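Local coordinates for protein adenylate kinase (PDB 2XB4) that probably catalyses the reversible transfer of the terminal phosphate of ATP to AMP, giving two ADP, and carries a zinc ion bound by three cysteines and one histidine, at residues I3-P8 with L81-P86; F108-L113 with V201-D206. All coordinates share one frame; numbering follows the deposited sequence.

Contact 1: residues I3-P8 with L81-P86; sequences ILIFGP and LLDGFP. With SRT (S,R meso-tartaric acid), chain C.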
ATOM      1  N   ILE A   3      26.154   3.845  24.795  1.00 16.64           N
ATOM      2  CA  ILE A   3      26.564   3.628  23.376  1.00 15.78           C
ATOM      3  C   ILE A   3      25.828   4.594  22.415  1.00 15.12           C
ATOM      4  O   ILE A   3      24.615   4.811  22.636  1.00 11.84           O
ATOM      5  CB  ILE A   3      26.191   2.175  22.986  1.00 16.86           C
ATOM      6  CG1 ILE A   3      26.871   1.200  23.962  1.00 16.95           C
ATOM      7  CG2 ILE A   3      26.560   1.913  21.494  1.00 16.46           C
ATOM      8  CD1 ILE A   3      26.594  -0.346  23.714  1.00 21.80           C
ATOM      9  N   LEU A   4      26.527   5.188  21.406  1.00 12.91           N
ATOM     10  CA  LEU A   4      25.899   5.967  20.307  1.00 14.20           C
ATOM     11  C   LEU A   4      25.985   5.016  19.103  1.00 14.21           C
ATOM     12  O   LEU A   4      27.019   4.372  18.956  1.00 16.25           O
ATOM     13  CB  LEU A   4      26.764   7.200  19.868  1.00 13.88           C
ATOM     14  CG  LEU A   4      26.544   8.457  20.689  1.00 22.60           C
ATOM     15  CD1 LEU A   4      27.247   8.196  21.990  1.00 27.25           C
ATOM     16  CD2 LEU A   4      27.182   9.641  19.981  1.00 26.84           C
ATOM     17  N   ILE A   5      24.936   4.874  18.313  1.00 11.90           N
ATOM     18  CA  ILE A   5      25.030   4.060  17.101  1.00 12.51           C
ATOM     19  C   ILE A   5      24.719   4.916  15.871  1.00 12.31           C
ATOM     20  O   ILE A   5      23.766   5.729  15.873  1.00 11.35           O
ATOM     21  CB  ILE A   5      24.100   2.797  17.206  1.00 13.05           C
ATOM     22  CG1 ILE A   5      24.285   1.818  16.005  1.00 13.23           C
ATOM     23  CG2 ILE A   5      22.619   3.196  17.412  1.00 13.95           C
ATOM     24  CD1 ILE A   5      23.668   0.396  16.348  1.00 17.27           C
ATOM     25  N   PHE A   6      25.538   4.751  14.818  1.00 11.38           N
ATOM     26  CA  PHE A   6      25.283   5.424  13.552  1.00 12.61           C
ATOM     27  C   PHE A   6      25.118   4.384  12.390  1.00 12.96           C
ATOM     28  O   PHE A   6      25.923   3.439  12.247  1.00 14.69           O
ATOM     29  CB  PHE A   6      26.474   6.345  13.173  1.00 14.94           C
ATOM     30  CG  PHE A   6      26.728   7.497  14.143  1.00 16.08           C
ATOM     31  CD1 PHE A   6      26.075   8.731  13.971  1.00 15.18           C
ATOM     32  CD2 PHE A   6      27.567   7.327  15.237  1.00 13.21           C
ATOM     33  CE1 PHE A   6      26.346   9.848  14.839  1.00 18.51           C
ATOM     34  CE2 PHE A   6      27.831   8.367  16.133  1.00 16.60           C
ATOM     35  CZ  PHE A   6      27.239   9.638  15.975  1.00 14.39           C
ATOM     36  N   GLY A   7      24.196   4.666  11.467  1.00 12.80           N
ATOM     37  CA  GLY A   7      24.217   3.938  10.183  1.00 13.10           C
ATOM     38  C   GLY A   7      23.121   4.515   9.266  1.00 13.86           C
ATOM     39  O   GLY A   7      22.149   5.123   9.783  1.00 12.10           O
ATOM     40  N   PRO A   8      23.263   4.338   7.948  1.00 13.20           N
ATOM     41  CA  PRO A   8      22.327   4.925   6.981  1.00 14.76           C
ATOM     42  C   PRO A   8      21.080   4.043   6.926  1.00 15.36           C
ATOM     43  O   PRO A   8      21.140   2.867   7.361  1.00 11.84           O
ATOM     44  CB  PRO A   8      23.032   4.738   5.635  1.00 15.60           C
ATOM     45  CG  PRO A   8      23.965   3.558   5.820  1.00 15.38           C
ATOM     46  CD  PRO A   8      24.423   3.668   7.306  1.00 14.38           C
ATOM     47  N   LEU A  81      21.400   3.225  24.757  1.00 16.45           N
ATOM     48  CA  LEU A  81      21.838   3.171  23.356  1.00 17.33           C
ATOM     49  C   LEU A  81      21.112   4.275  22.616  1.00 16.73           C
ATOM     50  O   LEU A  81      19.877   4.247  22.501  1.00 17.57           O
ATOM     51  CB  LEU A  81      21.454   1.824  22.716  1.00 18.46           C
ATOM     52  CG  LEU A  81      21.676   1.680  21.164  1.00 20.28           C
ATOM     53  CD1 LEU A  81      23.203   1.674  20.808  1.00 17.99           C
ATOM     54  CD2 LEU A  81      20.958   0.341  20.726  1.00 21.79           C
ATOM     55  N   LEU A  82      21.851   5.278  22.191  1.00 15.56           N
ATOM     56  CA  LEU A  82      21.250   6.503  21.531  1.00 14.76           C
ATOM     57  C   LEU A  82      21.351   6.364  20.026  1.00 14.64           C
ATOM     58  O   LEU A  82      22.443   6.200  19.503  1.00 15.28           O
ATOM     59  CB  LEU A  82      22.022   7.748  22.056  1.00 14.10           C
ATOM     60  CG  LEU A  82      21.532   9.122  21.530  1.00 12.20           C
ATOM     61  CD1 LEU A  82      19.981   9.385  21.737  1.00 16.22           C
ATOM     62  CD2 LEU A  82      22.414  10.312  21.943  1.00 15.18           C
ATOM     63  N   ASP A  83      20.210   6.418  19.323  1.00 15.64           N
ATOM     64  CA  ASP A  83      20.098   5.997  17.946  1.00 15.96           C
ATOM     65  C   ASP A  83      19.371   7.157  17.232  1.00 17.56           C
ATOM     66  O   ASP A  83      18.261   7.483  17.563  1.00 18.84           O
ATOM     67  CB  ASP A  83      19.276   4.713  17.999  1.00 17.67           C
ATOM     68  CG  ASP A  83      18.940   4.151  16.672  1.00 21.44           C
ATOM     69  OD1 ASP A  83      19.265   4.787  15.659  1.00 22.71           O
ATOM     70  OD2 ASP A  83      18.351   3.027  16.624  1.00 26.50           O
ATOM     71  N   GLY A  84      19.993   7.741  16.232  1.00 17.48           N
ATOM     72  CA  GLY A  84      19.343   8.636  15.309  1.00 17.99           C
ATOM     73  C   GLY A  84      19.656  10.096  15.589  1.00 17.80           C
ATOM     74  O   GLY A  84      19.231  10.996  14.846  1.00 17.58           O
ATOM     75  N   PHE A  85      20.389  10.323  16.678  1.00 15.90           N
ATOM     76  CA  PHE A  85      20.850  11.683  17.045  1.00 15.95           C
ATOM     77  C   PHE A  85      22.271  11.470  17.568  1.00 13.68           C
ATOM     78  O   PHE A  85      22.460  10.559  18.377  1.00 13.88           O
ATOM     79  CB  PHE A  85      19.940  12.287  18.128  1.00 15.08           C
ATOM     80  CG  PHE A  85      20.271  13.643  18.458  1.00 14.63           C
ATOM     81  CD1 PHE A  85      21.300  13.877  19.320  1.00 12.32           C
ATOM     82  CD2 PHE A  85      19.635  14.721  17.846  1.00 19.56           C
ATOM     83  CE1 PHE A  85      21.668  15.138  19.635  1.00 14.91           C
ATOM     84  CE2 PHE A  85      20.004  16.047  18.141  1.00 18.82           C
ATOM     85  CZ  PHE A  85      21.020  16.274  19.049  1.00 18.26           C
ATOM     86  N   PRO A  86      23.264  12.302  17.154  1.00 15.72           N
ATOM     87  CA  PRO A  86      23.175  13.528  16.354  1.00 13.52           C
ATOM     88  C   PRO A  86      23.158  13.231  14.854  1.00 13.54           C
ATOM     89  O   PRO A  86      23.642  12.170  14.419  1.00 13.65           O
ATOM     90  CB  PRO A  86      24.458  14.296  16.761  1.00 11.46           C
ATOM     91  CG  PRO A  86      25.431  13.154  17.083  1.00 13.11           C
ATOM     92  CD  PRO A  86      24.637  12.046  17.652  1.00 13.34           C
TER
HETATM   93  O1  SRT C1225      17.739  -1.309   6.666  1.00 24.42           O
HETATM   94  O11 SRT C1225      17.035  -1.896   8.736  1.00 25.20           O
HETATM   95  C1  SRT C1225      17.289  -1.072   7.818  1.00 22.06           C
HETATM   96  C2  SRT C1225      17.351   0.375   8.051  1.00 24.88           C
HETATM   97  O2  SRT C1225      16.708   1.254   7.149  1.00 18.32           O
HETATM   98  C3  SRT C1225      17.872   0.847   9.362  1.00 22.76           C
HETATM   99  O3  SRT C1225      19.203   0.841   8.782  1.00 19.27           O
HETATM  100  C4  SRT C1225      17.502   2.235   9.670  1.00 24.91           C
HETATM  101  O4  SRT C1225      16.436   2.405  10.284  1.00 27.76           O
HETATM  102  O41 SRT C1225      18.269   3.136   9.311  1.00 26.17           O
HETATM  103  O   HOH W   1      21.470   5.925  14.292  1.00 21.17           O
HETATM  104  O   HOH W   2      23.126   8.218  16.584  1.00 22.51           O
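The Phe6 ring meets Pro86 at its rim. Pro86 O lies near the ring plane, 3.6 Å from Phe6 CE1, and Pro86 CD stands 3.9 Å from Phe6 CZ. These side chains cross at about a right angle. One face of the Phe6 ring carries a water, offset toward the rim. The peptide bond before Pro86 is cis. One face of the Phe85 ring has Pro86 CB over its rim.

Earlier in both segments the strands run parallel. Leu82 bonds twice: N to Ile3 O (2.8 Å) and O to Ile5 N (3.1 Å). Beyond Leu82 the strands part, and two waters take over at Ile5 O. One also donates to Asp83 OD1. The other, over the Phe6 ring, accepts from Gly84 N.

On the face with Ile3, Ile5 and Asp83, Leu81 CD1 packs tightly on Ile3 CG2 (3.4 Å). With chi1 at 172° and chi2 at 68°, Leu81 turns CD1 across to Ile3 and Ile5. Ile5 CG2 touches Asp83 CB at 3.7 Å. The Asp83 carboxylate is salt-bridged to Lys13, a predicted ATP-binding residue.

Gly84 to Pro86 belong to the predicted AMP site. In the P-loop (Gly7 to Thr15), Pro8 O accepts a weak hydrogen bond from O3 of meso-tartaric acid. The strands are central in the parallel sheet, between 27-30 and 108-113. Helix 184-192 packs on Phe6, and helix 89-101 on Leu82 and Pro86.

Contact 2: residues F108-L113 with V201-D206; sequences FVIEIL and VYIELD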
ATOM      1  N   PHE A 108      31.092   3.308  24.093  1.00 15.55           N
ATOM      2  CA  PHE A 108      31.283   2.771  22.773  1.00 17.12           C
ATOM      3  C   PHE A 108      30.566   3.637  21.743  1.00 16.89           C
ATOM      4  O   PHE A 108      29.469   4.142  22.000  1.00 15.04           O
ATOM      5  CB  PHE A 108      30.683   1.349  22.691  1.00 18.18           C
ATOM      6  CG  PHE A 108      31.420   0.327  23.571  1.00 21.26           C
ATOM      7  CD1 PHE A 108      30.970   0.019  24.867  1.00 22.48           C
ATOM      8  CD2 PHE A 108      32.572  -0.302  23.095  1.00 20.56           C
ATOM      9  CE1 PHE A 108      31.643  -0.920  25.672  1.00 22.31           C
ATOM     10  CE2 PHE A 108      33.297  -1.247  23.926  1.00 22.62           C
ATOM     11  CZ  PHE A 108      32.823  -1.558  25.204  1.00 26.71           C
ATOM     12  N   VAL A 109      31.110   3.690  20.536  1.00 15.03           N
ATOM     13  CA  VAL A 109      30.341   4.295  19.444  1.00 15.17           C
ATOM     14  C   VAL A 109      30.388   3.259  18.363  1.00 15.13           C
ATOM     15  O   VAL A 109      31.488   2.763  17.993  1.00 16.62           O
ATOM     16  CB  VAL A 109      30.989   5.657  18.931  1.00 14.23           C
ATOM     17  CG1 VAL A 109      30.352   6.135  17.584  1.00 15.22           C
ATOM     18  CG2 VAL A 109      30.873   6.690  19.992  1.00 16.48           C
ATOM     19  N   ILE A 110      29.221   2.896  17.857  1.00 15.04           N
ATOM     20  CA  ILE A 110      29.163   1.877  16.775  1.00 13.80           C
ATOM     21  C   ILE A 110      28.803   2.542  15.431  1.00 15.40           C
ATOM     22  O   ILE A 110      27.830   3.299  15.344  1.00 15.81           O
ATOM     23  CB  ILE A 110      28.084   0.857  17.099  1.00 14.94           C
ATOM     24  CG1 ILE A 110      28.503   0.038  18.350  1.00 16.35           C
ATOM     25  CG2 ILE A 110      27.825  -0.155  15.891  1.00 14.39           C
ATOM     26  CD1 ILE A 110      27.347  -0.850  18.926  1.00 17.16           C
ATOM     27  N   GLU A 111      29.524   2.213  14.369  1.00 13.97           N
ATOM     28  CA  GLU A 111      29.151   2.724  13.063  1.00 13.90           C
ATOM     29  C   GLU A 111      28.988   1.529  12.149  1.00 12.96           C
ATOM     30  O   GLU A 111      29.918   0.715  12.020  1.00 15.80           O
ATOM     31  CB  GLU A 111      30.216   3.695  12.515  1.00 15.54           C
ATOM     32  CG  GLU A 111      29.877   4.206  11.112  1.00 14.37           C
ATOM     33  CD  GLU A 111      31.107   4.747  10.303  1.00 19.61           C
ATOM     34  OE1 GLU A 111      32.236   4.946  10.839  1.00 21.87           O
ATOM     35  OE2 GLU A 111      30.909   4.942   9.093  1.00 21.90           O
ATOM     36  N   ILE A 112      27.828   1.425  11.494  1.00 11.88           N
ATOM     37  CA  ILE A 112      27.636   0.400  10.472  1.00 12.56           C
ATOM     38  C   ILE A 112      27.987   1.025   9.101  1.00 14.09           C
ATOM     39  O   ILE A 112      27.396   2.033   8.712  1.00 16.09           O
ATOM     40  CB  ILE A 112      26.202  -0.124  10.459  1.00 12.42           C
ATOM     41  CG1 ILE A 112      25.842  -0.612  11.886  1.00 17.35           C
ATOM     42  CG2 ILE A 112      26.104  -1.278   9.363  1.00 12.81           C
ATOM     43  CD1 ILE A 112      24.375  -0.917  12.034  1.00 24.23           C
ATOM     44  N   LEU A 113      28.924   0.395   8.381  1.00 15.84           N
ATOM     45  CA  LEU A 113      29.560   0.965   7.160  1.00 16.96           C
ATOM     46  C   LEU A 113      28.915   0.250   6.018  1.00 16.79           C
ATOM     47  O   LEU A 113      28.880  -1.009   6.028  1.00 15.56           O
ATOM     48  CB  LEU A 113      31.069   0.587   7.064  1.00 17.39           C
ATOM     49  CG  LEU A 113      31.954   1.588   7.788  1.00 21.89           C
ATOM     50  CD1 LEU A 113      31.822   1.446   9.345  1.00 23.56           C
ATOM     51  CD2 LEU A 113      33.376   1.387   7.338  1.00 26.55           C
ATOM     52  N   VAL A 201      35.565   3.286  22.923  1.00 18.97           N
ATOM     53  CA  VAL A 201      35.972   2.462  21.831  1.00 19.97           C
ATOM     54  C   VAL A 201      35.038   2.690  20.615  1.00 19.45           C
ATOM     55  O   VAL A 201      33.846   2.713  20.761  1.00 16.27           O
ATOM     56  CB  VAL A 201      36.026   0.966  22.267  1.00 20.06           C
ATOM     57  CG1 VAL A 201      36.193   0.042  21.064  1.00 25.41           C
ATOM     58  CG2 VAL A 201      37.170   0.661  23.403  1.00 19.78           C
ATOM     59  N   TYR A 202      35.621   2.889  19.428  1.00 18.26           N
ATOM     60  CA  TYR A 202      34.841   3.145  18.218  1.00 18.02           C
ATOM     61  C   TYR A 202      34.828   1.843  17.403  1.00 19.55           C
ATOM     62  O   TYR A 202      35.904   1.306  17.020  1.00 19.52           O
ATOM     63  CB  TYR A 202      35.496   4.246  17.403  1.00 17.18           C
ATOM     64  CG  TYR A 202      34.618   4.743  16.208  1.00 15.90           C
ATOM     65  CD1 TYR A 202      33.702   5.777  16.388  1.00 17.64           C
ATOM     66  CD2 TYR A 202      34.752   4.183  14.924  1.00 18.19           C
ATOM     67  CE1 TYR A 202      32.952   6.287  15.325  1.00 15.89           C
ATOM     68  CE2 TYR A 202      33.946   4.661  13.810  1.00 15.78           C
ATOM     69  CZ  TYR A 202      33.085   5.730  14.051  1.00 15.38           C
ATOM     70  OH  TYR A 202      32.321   6.316  13.074  1.00 14.82           O
ATOM     71  N   ILE A 203      33.633   1.295  17.213  1.00 16.72           N
ATOM     72  CA  ILE A 203      33.499  -0.021  16.558  1.00 18.02           C
ATOM     73  C   ILE A 203      32.958   0.213  15.129  1.00 18.34           C
ATOM     74  O   ILE A 203      31.963   0.909  14.981  1.00 16.55           O
ATOM     75  CB  ILE A 203      32.532  -0.910  17.337  1.00 18.57           C
ATOM     76  CG1 ILE A 203      33.142  -1.247  18.719  1.00 16.49           C
ATOM     77  CG2 ILE A 203      32.292  -2.329  16.564  1.00 19.08           C
ATOM     78  CD1 ILE A 203      32.154  -2.104  19.614  1.00 22.65           C
ATOM     79  N   GLU A 204      33.625  -0.346  14.107  1.00 18.18           N
ATOM     80  CA  GLU A 204      33.168  -0.224  12.716  1.00 19.23           C
ATOM     81  C   GLU A 204      32.673  -1.595  12.322  1.00 21.73           C
ATOM     82  O   GLU A 204      33.430  -2.593  12.457  1.00 22.66           O
ATOM     83  CB  GLU A 204      34.363   0.137  11.837  1.00 21.34           C
ATOM     84  CG  GLU A 204      34.864   1.589  12.002  1.00 22.76           C
ATOM     85  CD  GLU A 204      36.018   1.869  11.027  1.00 33.27           C
ATOM     86  OE1 GLU A 204      36.721   0.933  10.631  1.00 42.93           O
ATOM     87  OE2 GLU A 204      36.220   3.000  10.617  1.00 36.22           O
ATOM     88  N   LEU A 205      31.414  -1.685  11.931  1.00 19.36           N
ATOM     89  CA  LEU A 205      30.800  -2.923  11.504  1.00 21.23           C
ATOM     90  C   LEU A 205      30.654  -2.911   9.980  1.00 22.38           C
ATOM     91  O   LEU A 205      30.106  -1.956   9.405  1.00 22.05           O
ATOM     92  CB  LEU A 205      29.414  -3.013  12.160  1.00 21.51           C
ATOM     93  CG  LEU A 205      29.420  -3.206  13.668  1.00 21.99           C
ATOM     94  CD1 LEU A 205      27.894  -3.344  14.175  1.00 21.22           C
ATOM     95  CD2 LEU A 205      30.298  -4.480  14.072  1.00 21.10           C
ATOM     96  N   ASP A 206      31.142  -3.947   9.323  1.00 23.31           N
ATOM     97  CA  ASP A 206      30.981  -4.058   7.862  1.00 26.89           C
ATOM     98  C   ASP A 206      29.577  -4.534   7.585  1.00 27.56           C
ATOM     99  O   ASP A 206      29.277  -5.735   7.735  1.00 27.60           O
ATOM    100  CB  ASP A 206      31.946  -5.102   7.277  1.00 28.99           C
ATOM    101  CG  ASP A 206      31.666  -5.409   5.790  1.00 35.20           C
ATOM    102  OD1 ASP A 206      30.849  -4.709   5.122  1.00 31.80           O
ATOM    103  OD2 ASP A 206      32.266  -6.391   5.299  1.00 41.14           O
TER
HETATM  104  O   HOH W   3      34.764   4.928   9.808  1.00 14.70           O
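Tyr202 and Glu111 cross obliquely on one face of the sheet, joined at their polar ends. Tyr202 OH donates to Glu111 OE1 at 2.6 Å. The carboxylate and ring planes are 68° apart. OE1 lies at the ring edge, in the ring plane, while the hydroxyl meets OE1 from above the carboxylate plane, 41° out of it. A chi1 of -171° swings the ring diagonally toward the neighbouring strand, past Val109 to Glu111. Val109 CG1 is 3.4 Å from Tyr202 CE1. Further along this face, Leu113 CD1 reaches over to Glu204 CB at 3.8 Å. Helix 184-192 packs on this face against Tyr202 and Glu111.

The other face is apolar. Phe108 and Val201 lie side by side and point the same way, with Phe108 CD2 3.8 Å from Val201 CB. The same CD2 also meets Ile203 CD1 obliquely. Leu205 CD1 touches two isoleucines of 108-113: Ile110 CG2 at 3.6 Å and, more loosely, Ile112 CG1. Helix 211-222 packs on this face through Phe108, Ile110 and Ile203.

The backbones run parallel in full register. Five N-H...O bonds alternate between the strands, from Val109 N to Val201 O through to Leu113 N to Leu205 O. This is the edge pair, within this chain, of the parallel sheet (strand order 2-3-1-4-5) of the P-loop kinase CORE domain, with helices on both faces.

Glu204 brings a second carboxylate to the Tyr202 face. Its OE2 is 4.4 Å from Glu111 OE1, and a water donates to both oxygens. Lys192 forms a salt bridge with Glu204 OE2. Glu111 OE1 thus takes two donors, Tyr202 OH and the water. These donors and the lysine probably ease the repulsion between the two acids.

Contacts 1 and 2 share one parallel sheet, their centres about 10 Å apart. Strands 2-6 and 108-113 lie side by side in it and join the contacts. Probable hydrogen bonds run from Phe6 N to Ile110 O (2.8 Å) and Ile110 N to Leu4 O (2.9 Å). Val109 CG1 packs on Phe6 CE2 at 3.7 Å. Contact 1 is central and opens at its C-terminal end onto the predicted nucleotide sites and the tartrate. Contact 2 forms the sheet's margin, with 201-206 outermost within this chain. It comes near the same region at Ile112, whose side chain is about 6 Å from a bound tartrate and about 4 Å from that of Ser11, a predicted ATP-binding residue.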